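Local coordinates for phosphoacetylglucosamine mutase (Aspergillus lentulus, PDB 5OAW), which interconverts N-acetylglucosamine 6-phosphate and N-acetylglucosamine 1-phosphate, an isomerase reaction that depends on a phosphoserine and a bound magnesium ion, at residues R132-S137 / D251-E256; M162-L167 / D286-L291; N382-I387 / Q423-A428. All coordinates share one frame; numbering follows the deposited sequence.

Interaction 1 of 3, residues R132-S137 / D251-E256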
loop_
_atom_site.group_PDB
_atom_site.type_symbol
_atom_site.label_atom_id
_atom_site.label_comp_id
_atom_site.label_asym_id
_atom_site.label_seq_id
_atom_site.Cartn_x
_atom_site.Cartn_y
_atom_site.Cartn_z
ATOM N N ARG A 132 9.473 -10.659 8.450
ATOM C CA ARG A 132 10.306 -10.282 7.311
ATOM C C ARG A 132 9.832 -10.916 5.997
ATOM O O ARG A 132 9.135 -11.946 5.996
ATOM C CB ARG A 132 11.780 -10.646 7.576
ATOM C CG ARG A 132 12.055 -12.119 7.839
ATOM C CD ARG A 132 13.469 -12.251 8.380
ATOM N NE ARG A 132 14.009 -13.606 8.269
ATOM C CZ ARG A 132 13.956 -14.526 9.230
ATOM N NH1 ARG A 132 13.392 -14.256 10.409
ATOM N NH2 ARG A 132 14.481 -15.728 9.015
ATOM N N ASP A 133 10.229 -10.299 4.880
ATOM C CA ASP A 133 10.093 -10.941 3.580
ATOM C C ASP A 133 11.235 -11.955 3.337
ATOM O O ASP A 133 11.877 -12.422 4.288
ATOM C CB ASP A 133 9.928 -9.901 2.451
ATOM C CG ASP A 133 11.192 -9.096 2.173
ATOM O OD1 ASP A 133 12.230 -9.262 2.864
ATOM O OD2 ASP A 133 11.134 -8.277 1.238
ATOM N N THR A 134 11.499 -12.269 2.073
ATOM C CA THR A 134 12.430 -13.340 1.711
ATOM C C THR A 134 13.895 -12.913 1.597
ATOM O O THR A 134 14.742 -13.714 1.231
ATOM C CB THR A 134 12.003 -13.999 0.392
ATOM O OG1 THR A 134 12.034 -13.019 -0.645
ATOM C CG2 THR A 134 10.602 -14.562 0.487
ATOM N N ARG A 135 14.194 -11.656 1.905
ATOM C CA ARG A 135 15.536 -11.114 1.668
ATOM C C ARG A 135 16.644 -11.830 2.421
ATOM O O ARG A 135 16.429 -12.315 3.537
ATOM C CB ARG A 135 15.581 -9.621 1.951
ATOM C CG ARG A 135 15.108 -8.817 0.760
ATOM C CD ARG A 135 14.446 -7.517 1.185
ATOM N NE ARG A 135 13.453 -7.143 0.185
ATOM C CZ ARG A 135 13.720 -6.501 -0.947
ATOM N NH1 ARG A 135 14.956 -6.104 -1.244
ATOM N NH2 ARG A 135 12.741 -6.250 -1.787
ATOM N N ALA A 136 17.821 -11.873 1.784
ATOM C CA ALA A 136 19.002 -12.583 2.283
ATOM C C ALA A 136 19.505 -12.040 3.624
ATOM O O ALA A 136 19.979 -12.809 4.476
ATOM C CB ALA A 136 20.120 -12.557 1.241
ATOM N N SER A 137 19.386 -10.724 3.803
ATOM C CA SER A 137 19.867 -10.036 5.008
ATOM C C SER A 137 18.921 -10.122 6.211
ATOM O O SER A 137 19.282 -9.689 7.317
ATOM C CB SER A 137 20.162 -8.571 4.693
ATOM O OG SER A 137 19.078 -7.983 3.999
ATOM N N ASP A 251 18.255 -13.715 -5.626
ATOM C CA ASP A 251 18.455 -12.914 -6.849
ATOM C C ASP A 251 17.190 -12.779 -7.690
ATOM O O ASP A 251 17.106 -11.881 -8.538
ATOM C CB ASP A 251 19.536 -13.531 -7.750
ATOM C CG ASP A 251 20.948 -13.453 -7.167
ATOM O OD1 ASP A 251 21.173 -12.777 -6.125
ATOM O OD2 ASP A 251 21.845 -14.083 -7.785
ATOM N N SER A 252 16.221 -13.677 -7.478
ATOM C CA SER A 252 14.999 -13.688 -8.280
ATOM C C SER A 252 13.931 -12.671 -7.857
ATOM O O SER A 252 12.972 -12.435 -8.591
ATOM C CB SER A 252 14.419 -15.096 -8.352
ATOM O OG SER A 252 15.322 -15.958 -9.010
ATOM N N LEU A 253 14.129 -12.041 -6.700
ATOM C CA LEU A 253 13.155 -11.121 -6.146
ATOM C C LEU A 253 12.984 -9.867 -6.997
ATOM O O LEU A 253 13.948 -9.138 -7.249
ATOM C CB LEU A 253 13.511 -10.768 -4.703
ATOM C CG LEU A 253 12.607 -9.795 -3.933
ATOM C CD1 LEU A 253 11.140 -10.194 -3.960
ATOM C CD2 LEU A 253 13.097 -9.716 -2.502
ATOM N N ASN A 254 11.745 -9.648 -7.431
ATOM C CA ASN A 254 11.369 -8.531 -8.331
ATOM C C ASN A 254 12.113 -8.466 -9.681
ATOM O O ASN A 254 12.034 -7.445 -10.358
ATOM C CB ASN A 254 11.469 -7.176 -7.606
ATOM C CG ASN A 254 10.659 -7.136 -6.318
ATOM O OD1 ASN A 254 9.427 -7.258 -6.328
ATOM N ND2 ASN A 254 11.349 -6.965 -5.203
ATOM N N PHE A 255 12.815 -9.543 -10.065
ATOM C CA PHE A 255 13.605 -9.594 -11.310
ATOM C C PHE A 255 12.711 -9.801 -12.510
ATOM O O PHE A 255 12.222 -10.919 -12.765
ATOM C CB PHE A 255 14.684 -10.685 -11.267
ATOM C CG PHE A 255 15.563 -10.735 -12.502
ATOM C CD1 PHE A 255 15.324 -11.681 -13.515
ATOM C CD2 PHE A 255 16.634 -9.850 -12.655
ATOM C CE1 PHE A 255 16.126 -11.735 -14.657
ATOM C CE2 PHE A 255 17.439 -9.903 -13.792
ATOM C CZ PHE A 255 17.183 -10.845 -14.798
ATOM N N GLU A 256 12.505 -8.704 -13.235
ATOM C CA GLU A 256 11.740 -8.676 -14.489
ATOM C C GLU A 256 10.325 -9.242 -14.337
ATOM O O GLU A 256 9.731 -9.745 -15.283
ATOM C CB GLU A 256 12.546 -9.316 -15.645
ATOM C CG GLU A 256 13.826 -8.530 -15.978
ATOM C CD GLU A 256 14.627 -9.065 -17.169
ATOM O OE1 GLU A 256 14.188 -10.017 -17.865
ATOM O OE2 GLU A 256 15.728 -8.510 -17.408
#
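Arg-135 and Leu-253 meet at about a right angle, flat guanidinium against methyl, where a loop of the alpha/beta/alpha domain I of the phosphohexomutase fold comes up to a type II beta turn, Ser-252 to Phe-255, of domain II. The leucine points its CD2 methyl over one face of the guanidinium, near the rim of the group, and lies 3.6 Å from CZ of Arg-135. Its CG is anti to the backbone N (chi1 180°), which extends the side chain from the turn towards the arginine and brings CD2 within 3.9 Å of Thr-134 OG1 as well. Asp-133 forms an Asx turn, its OD1 accepting from Arg-135 N, while OD2, also bonded to Thr-67, takes a salt bridge from Arg-135 NE at 2.8 Å through its syn lone pair, almost exactly in the guanidinium plane. NH1 is bound by the carbonyls of Pro-72 and Asp-75, and NH2 by that of Asn-71; these bonds hold the guanidinium flat beneath Leu-253 CD2 and tie this loop to the one carrying the phosphoserine at position 69. Asn-254 joins the same network: its amide plane is tilted 33° from the guanidinium, and its ND2, 3.8 Å from Arg-135 NH2, donates to the phosphoserine backbone O.

Interaction 2 of 3, residues M162-L167 / D286-L291. Unlike the reference sequence in segment 286-291: Leu-291 (reference Val). With MG (magnesium ion), chain C.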
loop_
_atom_site.group_PDB
_atom_site.type_symbol
_atom_site.label_atom_id
_atom_site.label_comp_id
_atom_site.label_asym_id
_atom_site.label_seq_id
_atom_site.Cartn_x
_atom_site.Cartn_y
_atom_site.Cartn_z
ATOM N N MET A 162 6.339 -13.342 6.637
ATOM C CA MET A 162 4.972 -12.855 6.340
ATOM C C MET A 162 4.952 -11.790 5.242
ATOM O O MET A 162 5.956 -11.105 4.996
ATOM C CB MET A 162 4.271 -12.305 7.613
ATOM C CG MET A 162 3.743 -13.369 8.593
ATOM S SD MET A 162 2.608 -12.879 9.919
ATOM C CE MET A 162 3.264 -11.330 10.451
ATOM N N THR A 163 3.801 -11.637 4.586
ATOM C CA THR A 163 3.589 -10.481 3.715
ATOM C C THR A 163 3.550 -9.240 4.612
ATOM O O THR A 163 3.383 -9.353 5.834
ATOM C CB THR A 163 2.308 -10.573 2.834
ATOM O OG1 THR A 163 1.144 -10.439 3.640
ATOM C CG2 THR A 163 2.225 -11.887 2.045
ATOM N N THR A 164 3.740 -8.060 4.023
ATOM C CA THR A 164 3.605 -6.836 4.805
ATOM C C THR A 164 2.181 -6.721 5.426
ATOM O O THR A 164 2.075 -6.449 6.622
ATOM C CB THR A 164 4.116 -5.588 4.024
ATOM O OG1 THR A 164 5.545 -5.572 4.077
ATOM C CG2 THR A 164 3.587 -4.239 4.580
ATOM N N PRO A 165 1.103 -6.973 4.644
ATOM C CA PRO A 165 -0.240 -6.779 5.235
ATOM C C PRO A 165 -0.583 -7.725 6.372
ATOM O O PRO A 165 -1.343 -7.332 7.248
ATOM C CB PRO A 165 -1.180 -7.040 4.065
ATOM C CG PRO A 165 -0.368 -6.739 2.860
ATOM C CD PRO A 165 0.997 -7.243 3.196
ATOM N N GLN A 166 -0.027 -8.942 6.343
ATOM C CA GLN A 166 -0.180 -9.938 7.412
ATOM C C GLN A 166 0.363 -9.408 8.749
ATOM O O GLN A 166 -0.303 -9.507 9.773
ATOM C CB GLN A 166 0.499 -11.264 7.021
ATOM C CG GLN A 166 -0.345 -12.189 6.125
ATOM C CD GLN A 166 0.415 -13.437 5.663
ATOM O OE1 GLN A 166 1.635 -13.423 5.550
ATOM N NE2 GLN A 166 -0.312 -14.513 5.372
ATOM N N LEU A 167 1.543 -8.801 8.723
ATOM C CA LEU A 167 2.140 -8.230 9.903
ATOM C C LEU A 167 1.295 -7.108 10.477
ATOM O O LEU A 167 1.120 -7.033 11.710
ATOM C CB LEU A 167 3.576 -7.772 9.624
ATOM C CG LEU A 167 4.554 -7.355 10.751
ATOM C CD1 LEU A 167 4.584 -5.845 10.920
ATOM C CD2 LEU A 167 4.334 -8.050 12.094
ATOM N N ASP A 286 6.521 -7.676 -1.365
ATOM C CA ASP A 286 5.974 -7.841 -0.010
ATOM C C ASP A 286 4.444 -7.901 -0.016
ATOM O O ASP A 286 3.802 -7.863 1.044
ATOM C CB ASP A 286 6.526 -6.791 0.970
ATOM C CG ASP A 286 6.095 -5.368 0.634
ATOM O OD1 ASP A 286 5.637 -5.109 -0.510
ATOM O OD2 ASP A 286 6.221 -4.474 1.510
ATOM N N ALA A 287 3.894 -8.011 -1.228
ATOM C CA ALA A 287 2.481 -8.263 -1.498
ATOM C C ALA A 287 1.486 -7.278 -0.869
ATOM O O ALA A 287 0.434 -7.664 -0.371
ATOM C CB ALA A 287 2.125 -9.718 -1.187
ATOM N N ASP A 288 1.833 -5.996 -0.917
ATOM C CA ASP A 288 0.890 -4.923 -0.620
ATOM C C ASP A 288 0.556 -4.060 -1.858
ATOM O O ASP A 288 0.001 -2.975 -1.731
ATOM C CB ASP A 288 1.400 -4.071 0.545
ATOM C CG ASP A 288 2.685 -3.314 0.217
ATOM O OD1 ASP A 288 3.082 -2.416 0.999
ATOM O OD2 ASP A 288 3.320 -3.611 -0.813
ATOM N N ARG A 289 0.909 -4.551 -3.043
ATOM C CA ARG A 289 0.559 -3.903 -4.322
ATOM C C ARG A 289 0.141 -4.957 -5.324
ATOM O O ARG A 289 0.811 -5.981 -5.494
ATOM C CB ARG A 289 1.733 -3.111 -4.905
ATOM C CG ARG A 289 2.058 -1.821 -4.181
ATOM C CD ARG A 289 3.472 -1.379 -4.484
ATOM N NE ARG A 289 3.628 -1.174 -5.914
ATOM C CZ ARG A 289 4.670 -0.604 -6.501
ATOM N NH1 ARG A 289 5.688 -0.154 -5.787
ATOM N NH2 ARG A 289 4.672 -0.471 -7.816
ATOM N N ILE A 290 -0.965 -4.698 -5.988
ATOM C CA ILE A 290 -1.449 -5.575 -7.043
ATOM C C ILE A 290 -1.925 -4.744 -8.241
ATOM O O ILE A 290 -2.414 -3.622 -8.077
ATOM C CB ILE A 290 -2.572 -6.516 -6.544
ATOM C CG1 ILE A 290 -2.946 -7.543 -7.628
ATOM C CG2 ILE A 290 -3.787 -5.717 -6.052
ATOM C CD1 ILE A 290 -3.907 -8.621 -7.178
ATOM N N LEU A 291 -1.748 -5.299 -9.436
ATOM C CA LEU A 291 -2.488 -4.856 -10.619
ATOM C C LEU A 291 -2.839 -5.965 -11.559
ATOM O O LEU A 291 -2.170 -6.966 -11.637
ATOM C CB LEU A 291 -1.772 -3.755 -11.386
ATOM C CG LEU A 291 -0.287 -3.741 -11.184
ATOM C CD1 LEU A 291 0.430 -4.522 -12.280
ATOM C CD2 LEU A 291 0.061 -2.266 -11.131
HETATM MG MG MG C . 5.211 -3.078 -1.159
#
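Thr-163 and Asp-286 bring the start of helix 164-176 in domain I against the magnesium-binding loop of domain II. Thr-163 is the N-cap of that helix and forms a capping box with Gln-166, whose OE1 accepts from Thr-163 N at 3.0 Å; the return bond from Gln-166 N to Thr-163 OG1 is weak. Across the contact the threonine offers carbon: its CG2 methyl rests against CB of Ala-287 at 3.9 Å.

Thr-164 makes both hydrogen bonds between the segments. Its backbone N donates to Asp-286 O, in the carbonyl plane, over 3.0 Å. The side chain sets OG1 anti to the carbonyl carbon (chi1 -78°), and from there the hydroxyl donates to Asp-286 OD2 at 2.9 Å, approaching from above the carboxylate plane. One residue is thus gripped by main chain and side chain together. Pro-165 follows with its ring laid against the loop, CG 3.5 Å from Ala-287 O and also near CB of Asp-288.

The other carboxylate oxygen of Asp-286, OD1, binds magnesium at 2.2 Å, and Asp-288 OD2 binds it at 2.0 Å; Asp-284 and the phosphoserine at position 69 complete the protein ligands. Metal on one oxygen and hydroxyl on the other together fix the rotation of the Asp-286 carboxylate. Thr-164 therefore acts as a second-shell residue that positions a metal ligand, and the domain I helix start is coupled directly to the metal site of domain II.

Interaction 3 of 3, residues N382-I387 / Q423-A428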
loop_
_atom_site.group_PDB
_atom_site.type_symbol
_atom_site.label_atom_id
_atom_site.label_comp_id
_atom_site.label_asym_id
_atom_site.label_seq_id
_atom_site.Cartn_x
_atom_site.Cartn_y
_atom_site.Cartn_z
ATOM N N ASN A 382 -0.027 2.534 -8.784
ATOM C CA ASN A 382 0.936 1.455 -8.523
ATOM C C ASN A 382 0.304 0.182 -7.894
ATOM O O ASN A 382 0.972 -0.854 -7.739
ATOM C CB ASN A 382 2.120 1.982 -7.672
ATOM C CG ASN A 382 1.711 2.430 -6.268
ATOM O OD1 ASN A 382 0.570 2.250 -5.833
ATOM N ND2 ASN A 382 2.656 3.023 -5.548
ATOM N N GLY A 383 -0.965 0.282 -7.508
ATOM C CA GLY A 383 -1.702 -0.871 -7.023
ATOM C C GLY A 383 -1.801 -1.041 -5.516
ATOM O O GLY A 383 -2.343 -2.040 -5.055
ATOM N N HIS A 384 -1.273 -0.084 -4.757
ATOM C CA HIS A 384 -1.516 -0.016 -3.321
ATOM C C HIS A 384 -2.859 0.646 -3.024
ATOM O O HIS A 384 -3.126 1.757 -3.482
ATOM C CB HIS A 384 -0.410 0.746 -2.584
ATOM C CG HIS A 384 -0.545 0.664 -1.096
ATOM N ND1 HIS A 384 -1.203 1.622 -0.351
ATOM C CD2 HIS A 384 -0.181 -0.304 -0.223
ATOM C CE1 HIS A 384 -1.213 1.261 0.918
ATOM N NE2 HIS A 384 -0.596 0.097 1.024
ATOM N N GLY A 385 -3.694 -0.029 -2.241
ATOM C CA GLY A 385 -4.867 0.619 -1.685
ATOM C C GLY A 385 -5.848 -0.299 -1.013
ATOM O O GLY A 385 -5.703 -1.515 -1.068
ATOM N N THR A 386 -6.859 0.296 -0.383
ATOM C CA THR A 386 -7.893 -0.449 0.321
ATOM C C THR A 386 -9.215 0.348 0.397
ATOM O O THR A 386 -9.298 1.452 -0.156
ATOM C CB THR A 386 -7.394 -0.959 1.718
ATOM O OG1 THR A 386 -8.267 -1.987 2.193
ATOM C CG2 THR A 386 -7.281 0.152 2.748
ATOM N N ILE A 387 -10.235 -0.235 1.037
ATOM C CA ILE A 387 -11.513 0.412 1.271
ATOM C C ILE A 387 -11.674 0.523 2.780
ATOM O O ILE A 387 -11.675 -0.482 3.491
ATOM C CB ILE A 387 -12.721 -0.339 0.639
ATOM C CG1 ILE A 387 -12.642 -0.402 -0.892
ATOM C CG2 ILE A 387 -14.028 0.382 0.938
ATOM C CD1 ILE A 387 -11.799 -1.510 -1.467
ATOM N N GLN A 423 -8.390 -3.609 6.576
ATOM C CA GLN A 423 -8.591 -2.279 7.118
ATOM C C GLN A 423 -7.321 -1.612 7.602
ATOM O O GLN A 423 -7.264 -0.374 7.674
ATOM C CB GLN A 423 -9.583 -2.346 8.289
ATOM C CG GLN A 423 -11.018 -2.657 7.910
ATOM C CD GLN A 423 -11.520 -1.732 6.828
ATOM O OE1 GLN A 423 -11.855 -0.578 7.085
ATOM N NE2 GLN A 423 -11.550 -2.231 5.601
ATOM N N ALA A 424 -6.327 -2.417 7.983
ATOM C CA ALA A 424 -5.094 -1.881 8.558
ATOM C C ALA A 424 -4.231 -1.262 7.472
ATOM O O ALA A 424 -3.683 -0.170 7.653
ATOM C CB ALA A 424 -4.324 -2.952 9.313
ATOM N N VAL A 425 -4.127 -1.955 6.342
ATOM C CA VAL A 425 -3.229 -1.547 5.256
ATOM C C VAL A 425 -3.745 -2.105 3.927
ATOM O O VAL A 425 -4.435 -3.130 3.912
ATOM C CB VAL A 425 -1.745 -1.958 5.569
ATOM C CG1 VAL A 425 -1.523 -3.464 5.446
ATOM C CG2 VAL A 425 -0.740 -1.178 4.725
ATOM N N GLY A 426 -3.436 -1.423 2.822
ATOM C CA GLY A 426 -3.685 -1.964 1.478
ATOM C C GLY A 426 -2.947 -3.284 1.300
ATOM O O GLY A 426 -1.779 -3.403 1.686
ATOM N N ASP A 427 -3.634 -4.267 0.705
ATOM C CA ASP A 427 -3.273 -5.692 0.809
ATOM C C ASP A 427 -3.604 -6.413 -0.485
ATOM O O ASP A 427 -4.782 -6.608 -0.820
ATOM C CB ASP A 427 -4.027 -6.306 2.006
ATOM C CG ASP A 427 -3.824 -7.832 2.179
ATOM O OD1 ASP A 427 -3.374 -8.565 1.271
ATOM O OD2 ASP A 427 -4.178 -8.310 3.270
ATOM N N ALA A 428 -2.557 -6.836 -1.183
ATOM C CA ALA A 428 -2.676 -7.364 -2.543
ATOM C C ALA A 428 -3.537 -8.613 -2.644
ATOM O O ALA A 428 -4.338 -8.751 -3.583
ATOM C CB ALA A 428 -1.296 -7.607 -3.130
HETATM O O HOH W 1 -6.840 -4.258 1.073
#
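His-384 carries its ring on a chi1 of -172°, trans to the main-chain nitrogen, which sets the imidazole beside Gly-426, while a bend at chi2 (-52°) turns the Gln-423 amide back to the end of the other segment, Ile-387. Each side chain thus reaches across to the other segment, at different ends of the contact, joining strand 385-389 of domain III to the loop that leads into helix 428-441. At the imidazole, the CG2 methyl of Val-425 sits at the ring edge, in plane, 3.9 Å from His-384 NE2. Gly-426 N lies obliquely to the same ring. The backbones come nearest at two glycines, Gly-385 O standing 3.3 Å from Gly-426 CA; a CB on Gly-426 would collide with Gly-385 N and with the His-384 ring, so the close passage depends on its absence.

Beyond the glycines, Thr-386 CB packs on Gly-426 CA. The threonine hydroxyl is bonded to Asn-422 O and also accepts from a water, which in turn takes a weak bond from Asp-427 N. Asp-427 caps helix 428-441 and meets Tyr-191 with its OD2. Gln-423 NE2 donates to Ile-387 O over 2.7 Å, nearly in line with the carbonyl, and its OE1 accepts from Phe-389 N. One amide therefore serves both an acceptor and a donor of the edge strand's backbone, pinning the loop to a sheet margin through polar groups while the glycine crossing supplies close packing.

Interactions 1 and 2 each join domain I to domain II, and their segments alternate along the chain; interaction 3 follows later, wholly within domain III. The centres of interactions 1 and 2 are 14 Å apart, those of 2 and 3 about 9 Å, and those of 1 and 3 about 21 Å, leaving interaction 2 as the bridge. Strands 127-132 and 155-161, neighbours in the domain I sheet, lead into the first segments of interactions 1 and 2. Towards interaction 3, backbone contacts pair Ile-290 with Gly-383 and Ala-287 with Ala-428. Three domains are thereby linked around the magnesium and sugar-phosphate site.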